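Local coordinates for 462aa long hypothetical selenium-binding protein (Sulfolobus tokodaii, PDB 2ECE) that is of unknown function but, as a beta-propeller member of the selenium-binding protein family, may bind selenium, at residues K90-I99 with M168-P176; D327-L335 with V345-P353. All coordinates share one frame; numbering follows the deposited sequence.

Contact 1: residues K90-I99 with M168-P176; sequences KPNIERRFLI and MLDHYSFEP
With CG set anti to its carbonyl carbon (chi1 -63°), Phe174 sends its ring edge-on at the face of Phe97, an approach that illustrates how neighbouring propeller blades can interlock. The stack is T-shaped: the ring planes stand 68° apart and the centroids 4.9 Å, with Phe174 CZ 3.4 Å from Phe97 CD1. The other face of Phe97 is covered by CG of its own neighbour Arg96, which leaves the ring sandwiched. A second torsion matters at Ile93, where CG1 lies between the backbone N and the carbonyl carbon (chi1 54°). From there CD1 extends over the face of the His171 imidazole, in a CH-pi contact 4.0 Å from the ring centroid, while CG2, the other branch, meets Tyr172 CE2 at 4.0 Å. Deeper in, the side chains of Ile99 and Leu169 run antiparallel alongside each other, Ile99 CG2 lying 4.1 Å from Leu169 CD1.

Tyr172 supplies the polar link. Its OH donates to Pro91 O over 2.8 Å and lies in the plane of that carbonyl, at one of the oxygen's lone pairs, while Lys90 runs its aliphatic chain past the same phenol. The turn that presents these aromatics is tied by Asp170 OD2, which takes the backbone N of Tyr172 and of Ser173 from opposite faces of its carboxylate plane, an Asx turn and a wider Asx motif.

Lys90 NZ and His171 NE2 spend their hydrogen bonds on the main-chain oxygens of Asp148 and Gly146, in the loop after strand 140-145. Cohesion between these two segments is therefore mainly apolar and aromatic, and the single tyrosine-to-carbonyl bond gives it direction.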
loop_
_atom_site.group_PDB
_atom_site.type_symbol
_atom_site.label_atom_id
_atom_site.label_comp_id
_atom_site.label_asym_id
_atom_site.label_seq_id
_atom_site.Cartn_x
_atom_site.Cartn_y
_atom_site.Cartn_z
ATOM N N LYS A 90 -1.964 20.743 12.650
ATOM C CA LYS A 90 -0.875 21.561 13.174
ATOM C C LYS A 90 -0.436 22.665 12.225
ATOM O O LYS A 90 -0.567 22.545 11.005
ATOM C CB LYS A 90 0.321 20.692 13.556
ATOM C CG LYS A 90 0.137 19.993 14.888
ATOM C CD LYS A 90 1.470 19.521 15.443
ATOM C CE LYS A 90 1.376 19.178 16.926
ATOM N NZ LYS A 90 0.498 18.012 17.208
ATOM N N PRO A 91 0.104 23.759 12.784
ATOM C CA PRO A 91 0.565 24.907 12.006
ATOM C C PRO A 91 1.954 24.796 11.387
ATOM O O PRO A 91 2.852 24.138 11.918
ATOM C CB PRO A 91 0.488 26.039 13.018
ATOM C CG PRO A 91 0.998 25.363 14.252
ATOM C CD PRO A 91 0.248 24.028 14.229
ATOM N N ASN A 92 2.099 25.460 10.248
ATOM C CA ASN A 92 3.348 25.528 9.506
ATOM C C ASN A 92 3.984 24.230 9.030
ATOM O O ASN A 92 5.209 24.111 9.018
ATOM C CB ASN A 92 4.377 26.333 10.306
ATOM C CG ASN A 92 3.878 27.720 10.657
ATOM O OD1 ASN A 92 3.345 28.430 9.803
ATOM N ND2 ASN A 92 4.049 28.115 11.915
ATOM N N ILE A 93 3.173 23.247 8.657
ATOM C CA ILE A 93 3.737 22.017 8.120
ATOM C C ILE A 93 3.373 22.043 6.644
ATOM O O ILE A 93 2.333 22.577 6.270
ATOM C CB ILE A 93 3.169 20.741 8.795
ATOM C CG1 ILE A 93 1.642 20.730 8.744
ATOM C CG2 ILE A 93 3.679 20.647 10.221
ATOM C CD1 ILE A 93 1.029 19.457 9.319
ATOM N N GLU A 94 4.240 21.501 5.800
ATOM C CA GLU A 94 3.994 21.491 4.366
ATOM C C GLU A 94 4.319 20.117 3.795
ATOM O O GLU A 94 5.096 19.373 4.388
ATOM C CB GLU A 94 4.857 22.569 3.688
ATOM C CG GLU A 94 6.360 22.404 3.905
ATOM C CD GLU A 94 7.181 23.553 3.323
ATOM O OE1 GLU A 94 6.689 24.237 2.399
ATOM O OE2 GLU A 94 8.324 23.763 3.781
ATOM N N ARG A 95 3.709 19.771 2.662
ATOM C CA ARG A 95 3.986 18.483 2.027
ATOM C C ARG A 95 5.380 18.652 1.445
ATOM O O ARG A 95 5.542 19.125 0.315
ATOM C CB ARG A 95 2.991 18.201 0.902
ATOM C CG ARG A 95 3.085 16.794 0.337
ATOM C CD ARG A 95 2.383 16.695 -1.005
ATOM N NE ARG A 95 0.954 16.998 -0.946
ATOM C CZ ARG A 95 0.008 16.135 -0.583
ATOM N NH1 ARG A 95 0.326 14.893 -0.232
ATOM N NH2 ARG A 95 -1.264 16.511 -0.592
ATOM N N ARG A 96 6.385 18.253 2.213
ATOM C CA ARG A 96 7.757 18.439 1.780
ATOM C C ARG A 96 8.660 17.217 1.844
ATOM O O ARG A 96 9.487 17.005 0.956
ATOM C CB ARG A 96 8.374 19.567 2.610
ATOM C CG ARG A 96 9.841 19.781 2.374
ATOM C CD ARG A 96 10.315 21.055 3.030
ATOM N NE ARG A 96 11.712 21.297 2.693
ATOM C CZ ARG A 96 12.387 22.388 3.027
ATOM N NH1 ARG A 96 11.794 23.356 3.717
ATOM N NH2 ARG A 96 13.655 22.516 2.657
ATOM N N PHE A 97 8.500 16.408 2.883
ATOM C CA PHE A 97 9.362 15.248 3.047
ATOM C C PHE A 97 8.729 13.890 2.833
ATOM O O PHE A 97 7.594 13.645 3.247
ATOM C CB PHE A 97 9.973 15.258 4.447
ATOM C CG PHE A 97 10.579 16.573 4.837
ATOM C CD1 PHE A 97 9.810 17.553 5.452
ATOM C CD2 PHE A 97 11.926 16.827 4.596
ATOM C CE1 PHE A 97 10.375 18.772 5.825
ATOM C CE2 PHE A 97 12.502 18.041 4.962
ATOM C CZ PHE A 97 11.723 19.014 5.579
ATOM N N LEU A 98 9.477 13.005 2.186
ATOM C CA LEU A 98 9.019 11.639 2.002
ATOM C C LEU A 98 9.552 10.940 3.250
ATOM O O LEU A 98 10.728 11.098 3.600
ATOM C CB LEU A 98 9.634 11.000 0.750
ATOM C CG LEU A 98 9.204 11.552 -0.616
ATOM C CD1 LEU A 98 9.954 10.801 -1.722
ATOM C CD2 LEU A 98 7.695 11.388 -0.789
ATOM N N ILE A 99 8.679 10.200 3.926
ATOM C CA ILE A 99 9.021 9.449 5.132
ATOM C C ILE A 99 9.134 8.013 4.617
ATOM O O ILE A 99 8.121 7.379 4.313
ATOM C CB ILE A 99 7.880 9.557 6.173
ATOM C CG1 ILE A 99 7.529 11.029 6.403
ATOM C CG2 ILE A 99 8.292 8.921 7.489
ATOM C CD1 ILE A 99 8.676 11.854 6.946
ATOM N N MET A 168 4.320 6.790 16.374
ATOM C CA MET A 168 4.160 8.143 15.872
ATOM C C MET A 168 5.496 8.867 15.821
ATOM O O MET A 168 6.409 8.567 16.599
ATOM C CB MET A 168 3.196 8.912 16.772
ATOM C CG MET A 168 1.767 8.387 16.739
ATOM S SD MET A 168 0.854 8.872 18.205
ATOM C CE MET A 168 0.461 10.586 17.844
ATOM N N LEU A 169 5.607 9.800 14.881
ATOM C CA LEU A 169 6.812 10.611 14.723
ATOM C C LEU A 169 6.363 12.054 14.850
ATOM O O LEU A 169 5.289 12.424 14.361
ATOM C CB LEU A 169 7.440 10.454 13.339
ATOM C CG LEU A 169 8.084 9.183 12.803
ATOM C CD1 LEU A 169 8.808 9.569 11.506
ATOM C CD2 LEU A 169 9.065 8.589 13.801
ATOM N N ASP A 170 7.195 12.867 15.488
ATOM C CA ASP A 170 6.894 14.274 15.678
ATOM C C ASP A 170 6.903 15.011 14.335
ATOM O O ASP A 170 7.815 14.819 13.529
ATOM C CB ASP A 170 7.937 14.882 16.605
ATOM C CG ASP A 170 7.595 16.284 17.001
ATOM O OD1 ASP A 170 6.903 16.455 18.028
ATOM O OD2 ASP A 170 8.006 17.212 16.274
ATOM N N HIS A 171 5.899 15.856 14.107
ATOM C CA HIS A 171 5.783 16.620 12.857
ATOM C C HIS A 171 6.942 17.573 12.580
ATOM O O HIS A 171 7.196 17.925 11.424
ATOM C CB HIS A 171 4.505 17.462 12.851
ATOM C CG HIS A 171 3.365 16.844 12.106
ATOM N ND1 HIS A 171 3.504 16.302 10.847
ATOM C CD2 HIS A 171 2.054 16.735 12.421
ATOM C CE1 HIS A 171 2.325 15.883 10.419
ATOM N NE2 HIS A 171 1.428 16.134 11.356
ATOM N N TYR A 172 7.634 17.998 13.632
ATOM C CA TYR A 172 8.723 18.956 13.473
ATOM C C TYR A 172 10.133 18.392 13.505
ATOM O O TYR A 172 10.960 18.745 12.665
ATOM C CB TYR A 172 8.571 20.057 14.522
ATOM C CG TYR A 172 7.221 20.727 14.452
ATOM C CD1 TYR A 172 6.233 20.456 15.397
ATOM C CD2 TYR A 172 6.912 21.597 13.406
ATOM C CE1 TYR A 172 4.967 21.039 15.303
ATOM C CE2 TYR A 172 5.654 22.180 13.299
ATOM C CZ TYR A 172 4.685 21.900 14.250
ATOM O OH TYR A 172 3.445 22.489 14.147
ATOM N N SER A 173 10.411 17.507 14.456
ATOM C CA SER A 173 11.741 16.925 14.569
ATOM C C SER A 173 11.844 15.615 13.807
ATOM O O SER A 173 12.943 15.169 13.467
ATOM C CB SER A 173 12.080 16.682 16.038
ATOM O OG SER A 173 11.198 15.726 16.603
ATOM N N PHE A 174 10.690 15.009 13.537
ATOM C CA PHE A 174 10.626 13.733 12.837
ATOM C C PHE A 174 11.178 12.631 13.732
ATOM O O PHE A 174 11.453 11.527 13.268
ATOM C CB PHE A 174 11.427 13.780 11.531
ATOM C CG PHE A 174 10.895 14.763 10.528
ATOM C CD1 PHE A 174 11.722 15.739 9.986
ATOM C CD2 PHE A 174 9.560 14.724 10.137
ATOM C CE1 PHE A 174 11.226 16.664 9.070
ATOM C CE2 PHE A 174 9.056 15.643 9.222
ATOM C CZ PHE A 174 9.889 16.613 8.689
ATOM N N GLU A 175 11.343 12.939 15.014
ATOM C CA GLU A 175 11.868 11.970 15.973
ATOM C C GLU A 175 10.728 11.086 16.464
ATOM O O GLU A 175 9.594 11.543 16.584
ATOM C CB GLU A 175 12.506 12.697 17.162
ATOM C CG GLU A 175 13.713 13.560 16.803
ATOM C CD GLU A 175 15.004 12.764 16.673
ATOM O OE1 GLU A 175 14.945 11.517 16.597
ATOM O OE2 GLU A 175 16.082 13.396 16.638
ATOM N N PRO A 176 11.017 9.810 16.762
ATOM C CA PRO A 176 9.980 8.892 17.239
ATOM C C PRO A 176 9.422 9.366 18.569
ATOM O O PRO A 176 10.177 9.785 19.443
ATOM C CB PRO A 176 10.727 7.570 17.412
ATOM C CG PRO A 176 11.981 7.735 16.609
ATOM C CD PRO A 176 12.338 9.169 16.830
#

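Contact 2: residues D327-L335 with V345-P353; sequences DISLDDKFL and VRQYDISNP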
loop_
_atom_site.group_PDB
_atom_site.type_symbol
_atom_site.label_atom_id
_atom_site.label_comp_id
_atom_site.label_asym_id
_atom_site.label_seq_id
_atom_site.Cartn_x
_atom_site.Cartn_y
_atom_site.Cartn_z
ATOM N N ASP A 327 -7.208 0.024 -4.164
ATOM C CA ASP A 327 -7.128 1.475 -4.126
ATOM C C ASP A 327 -8.426 2.027 -4.711
ATOM O O ASP A 327 -8.953 1.481 -5.673
ATOM C CB ASP A 327 -5.917 1.941 -4.935
ATOM C CG ASP A 327 -5.332 3.241 -4.419
ATOM O OD1 ASP A 327 -5.630 3.621 -3.267
ATOM O OD2 ASP A 327 -4.554 3.878 -5.159
ATOM N N ILE A 328 -8.933 3.105 -4.121
ATOM C CA ILE A 328 -10.186 3.715 -4.559
ATOM C C ILE A 328 -9.964 5.084 -5.194
ATOM O O ILE A 328 -9.182 5.894 -4.685
ATOM C CB ILE A 328 -11.145 3.896 -3.358
ATOM C CG1 ILE A 328 -11.344 2.559 -2.641
ATOM C CG2 ILE A 328 -12.475 4.468 -3.828
ATOM C CD1 ILE A 328 -12.082 2.689 -1.324
ATOM N N SER A 329 -10.648 5.356 -6.303
ATOM C CA SER A 329 -10.505 6.662 -6.950
ATOM C C SER A 329 -11.094 7.727 -6.023
ATOM O O SER A 329 -11.968 7.425 -5.214
ATOM C CB SER A 329 -11.221 6.681 -8.306
ATOM O OG SER A 329 -12.571 6.271 -8.185
ATOM N N LEU A 330 -10.615 8.966 -6.135
ATOM C CA LEU A 330 -11.086 10.053 -5.273
ATOM C C LEU A 330 -12.597 10.301 -5.234
ATOM O O LEU A 330 -13.119 10.743 -4.216
ATOM C CB LEU A 330 -10.378 11.361 -5.638
ATOM C CG LEU A 330 -9.039 11.655 -4.956
ATOM C CD1 LEU A 330 -9.261 11.839 -3.467
ATOM C CD2 LEU A 330 -8.062 10.515 -5.209
ATOM N N ASP A 331 -13.295 10.037 -6.333
ATOM C CA ASP A 331 -14.743 10.248 -6.377
ATOM C C ASP A 331 -15.476 9.074 -5.740
ATOM O O ASP A 331 -16.702 9.023 -5.734
ATOM C CB ASP A 331 -15.212 10.418 -7.824
ATOM C CG ASP A 331 -14.733 9.293 -8.722
ATOM O OD1 ASP A 331 -14.316 8.241 -8.187
ATOM O OD2 ASP A 331 -14.777 9.455 -9.960
ATOM N N ASP A 332 -14.714 8.128 -5.202
ATOM C CA ASP A 332 -15.287 6.951 -4.560
ATOM C C ASP A 332 -16.136 6.121 -5.509
ATOM O O ASP A 332 -16.964 5.322 -5.069
ATOM C CB ASP A 332 -16.137 7.355 -3.346
ATOM C CG ASP A 332 -15.298 7.845 -2.177
ATOM O OD1 ASP A 332 -14.155 7.362 -2.022
ATOM O OD2 ASP A 332 -15.783 8.697 -1.401
ATOM N N LYS A 333 -15.922 6.289 -6.810
ATOM C CA LYS A 333 -16.705 5.551 -7.794
ATOM C C LYS A 333 -16.093 4.208 -8.191
ATOM O O LYS A 333 -16.817 3.254 -8.479
ATOM C CB LYS A 333 -16.911 6.416 -9.046
ATOM C CG LYS A 333 -17.881 5.840 -10.062
ATOM C CD LYS A 333 -17.985 6.725 -11.299
ATOM C CE LYS A 333 -19.047 6.197 -12.254
ATOM N NZ LYS A 333 -19.128 7.005 -13.513
ATOM N N PHE A 334 -14.764 4.119 -8.190
ATOM C CA PHE A 334 -14.102 2.879 -8.593
ATOM C C PHE A 334 -13.158 2.259 -7.564
ATOM O O PHE A 334 -12.466 2.962 -6.826
ATOM C CB PHE A 334 -13.347 3.104 -9.906
ATOM C CG PHE A 334 -14.248 3.395 -11.082
ATOM C CD1 PHE A 334 -15.056 2.396 -11.617
ATOM C CD2 PHE A 334 -14.304 4.670 -11.638
ATOM C CE1 PHE A 334 -15.910 2.660 -12.692
ATOM C CE2 PHE A 334 -15.160 4.947 -12.719
ATOM C CZ PHE A 334 -15.960 3.939 -13.241
ATOM N N LEU A 335 -13.146 0.930 -7.537
ATOM C CA LEU A 335 -12.307 0.154 -6.635
ATOM C C LEU A 335 -11.378 -0.630 -7.567
ATOM O O LEU A 335 -11.848 -1.343 -8.453
ATOM C CB LEU A 335 -13.189 -0.803 -5.820
ATOM C CG LEU A 335 -12.819 -1.321 -4.421
ATOM C CD1 LEU A 335 -13.193 -2.796 -4.333
ATOM C CD2 LEU A 335 -11.343 -1.124 -4.131
ATOM N N VAL A 345 -5.266 -6.501 -13.158
ATOM C CA VAL A 345 -5.615 -5.293 -12.435
ATOM C C VAL A 345 -7.060 -5.169 -12.882
ATOM O O VAL A 345 -7.347 -5.238 -14.084
ATOM C CB VAL A 345 -4.854 -4.029 -12.895
ATOM C CG1 VAL A 345 -5.429 -2.816 -12.178
ATOM C CG2 VAL A 345 -3.369 -4.143 -12.573
ATOM N N ARG A 346 -7.970 -5.037 -11.925
ATOM C CA ARG A 346 -9.386 -4.911 -12.230
ATOM C C ARG A 346 -9.927 -3.589 -11.709
ATOM O O ARG A 346 -9.362 -2.987 -10.786
ATOM C CB ARG A 346 -10.176 -6.054 -11.588
ATOM C CG ARG A 346 -9.797 -7.439 -12.074
ATOM C CD ARG A 346 -10.703 -8.489 -11.451
ATOM N NE ARG A 346 -10.409 -9.828 -11.950
ATOM C CZ ARG A 346 -11.185 -10.888 -11.753
ATOM N NH1 ARG A 346 -12.312 -10.775 -11.063
ATOM N NH2 ARG A 346 -10.835 -12.063 -12.254
ATOM N N GLN A 347 -11.025 -3.148 -12.313
ATOM C CA GLN A 347 -11.699 -1.920 -11.925
ATOM C C GLN A 347 -13.141 -2.290 -11.601
ATOM O O GLN A 347 -13.847 -2.847 -12.439
ATOM C CB GLN A 347 -11.685 -0.906 -13.071
ATOM C CG GLN A 347 -12.534 0.330 -12.800
ATOM C CD GLN A 347 -12.805 1.144 -14.052
ATOM O OE1 GLN A 347 -12.384 2.298 -14.168
ATOM N NE2 GLN A 347 -13.509 0.543 -14.999
ATOM N N TYR A 348 -13.575 -1.996 -10.381
ATOM C CA TYR A 348 -14.941 -2.290 -9.979
ATOM C C TYR A 348 -15.699 -0.999 -9.710
ATOM O O TYR A 348 -15.231 -0.137 -8.964
ATOM C CB TYR A 348 -14.979 -3.147 -8.713
ATOM C CG TYR A 348 -14.612 -4.594 -8.908
ATOM C CD1 TYR A 348 -13.280 -4.993 -8.983
ATOM C CD2 TYR A 348 -15.603 -5.573 -9.009
ATOM C CE1 TYR A 348 -12.939 -6.337 -9.152
ATOM C CE2 TYR A 348 -15.278 -6.918 -9.178
ATOM C CZ TYR A 348 -13.942 -7.293 -9.248
ATOM O OH TYR A 348 -13.611 -8.621 -9.411
ATOM N N ASP A 349 -16.862 -0.862 -10.334
ATOM C CA ASP A 349 -17.692 0.313 -10.124
ATOM C C ASP A 349 -18.330 0.093 -8.759
ATOM O O ASP A 349 -19.023 -0.900 -8.549
ATOM C CB ASP A 349 -18.768 0.391 -11.219
ATOM C CG ASP A 349 -19.741 1.536 -11.010
ATOM O OD1 ASP A 349 -20.049 2.235 -12.001
ATOM O OD2 ASP A 349 -20.209 1.732 -9.868
ATOM N N ILE A 350 -18.077 0.992 -7.819
ATOM C CA ILE A 350 -18.663 0.835 -6.497
ATOM C C ILE A 350 -19.698 1.905 -6.175
ATOM O O ILE A 350 -19.843 2.307 -5.018
ATOM C CB ILE A 350 -17.579 0.811 -5.379
ATOM C CG1 ILE A 350 -16.618 1.990 -5.536
ATOM C CG2 ILE A 350 -16.830 -0.507 -5.424
ATOM C CD1 ILE A 350 -15.588 2.065 -4.425
ATOM N N SER A 351 -20.414 2.361 -7.202
ATOM C CA SER A 351 -21.466 3.361 -7.019
ATOM C C SER A 351 -22.322 2.857 -5.866
ATOM O O SER A 351 -22.830 3.633 -5.057
ATOM C CB SER A 351 -22.306 3.490 -8.290
ATOM O OG SER A 351 -21.511 3.953 -9.368
ATOM N N ASN A 352 -22.485 1.541 -5.817
ATOM C CA ASN A 352 -23.199 0.891 -4.732
ATOM C C ASN A 352 -22.104 0.008 -4.155
ATOM O O ASN A 352 -21.802 -1.056 -4.698
ATOM C CB ASN A 352 -24.348 0.028 -5.245
ATOM C CG ASN A 352 -25.014 -0.757 -4.131
ATOM O OD1 ASN A 352 -24.610 -0.677 -2.968
ATOM N ND2 ASN A 352 -26.038 -1.523 -4.480
ATOM N N PRO A 353 -21.484 0.451 -3.049
ATOM C CA PRO A 353 -20.398 -0.263 -2.366
ATOM C C PRO A 353 -20.735 -1.710 -2.032
ATOM O O PRO A 353 -19.870 -2.588 -2.085
ATOM C CB PRO A 353 -20.170 0.574 -1.104
ATOM C CG PRO A 353 -20.690 1.931 -1.474
ATOM C CD PRO A 353 -21.935 1.593 -2.238
HETATM O O HOH W 1 -18.647 4.238 -3.347
#
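The Phe334 ring is covered on both faces: Lys333 CG lies 3.9 Å above one, toward the rim, and the Gln347 amide stacks on the opposite one, the two planes only 16° apart. Gln347 CG comes within 3.5 Å of Phe334 CD1, and Tyr348 O sits at the ring's edge. Were Phe334 cut back to an alanine, the Gln347 amide would probably lose its stacking partner and a gap would open beside the Lys333 chain. The Tyr348 ring has Leu335 O at its own edge, and its OH accepts from NH1 of Arg346, whose NE forms a salt bridge with Glu344.

The backbone carrying these groups is an antiparallel hairpin. Leu335 and Tyr348 form a hydrogen-bonded pair, with N-to-O distances of 2.7 Å both ways, and Phe334 and Asp349 the non-hydrogen-bonded pair beside it. Ile350 N continues the pattern to Lys333 O at 2.7 Å, and a water bridges Asp332 O and Ile350 O. With CG1 of Ile350 between its backbone N and carbonyl carbon (chi1 50°), CD1 turns to Ile328 CG2 at 4.0 Å and CG2 to Leu335 CB at 3.7 Å. Asp349 OD2 accepts from N of Ser351, which makes an Asx turn, and also from its OG.

Ile328, Leu335 and Ile350 all touch Phe268 of strand 266-274, and Tyr348 touches Ile298 and Ile300 of strand 291-304, so the side of the blade carrying Leu335 and Tyr348 packs on the preceding sheet. Phe334 and Asp349 touch Thr359 of the adjoining strand 357-363, and Lys333 NZ reaches Pro425 O, between strands 417-423 and 429-438.

Overall arrangement
The two contacts exemplify the two levels at which a beta propeller is held together. Contact 1, earlier in the chain, joins consecutive blades, the sheets holding strands 97-101 and 165-169; the Cys81-Cys145 disulfide joins the same two blades covalently. Contact 2 follows in series and lies within one blade, between strands 334-339 and 344-349. The two share no sheet: their centres are 31 Å apart and their nearest atoms about 10 Å, without touching, in separate sectors of the ring. Seven antiparallel sheets make up that ring, and the one combining strands 27-33 and 443-449 from the two chain ends closes it, while contact 1 illustrates packing between blades and contact 2 pairing within one.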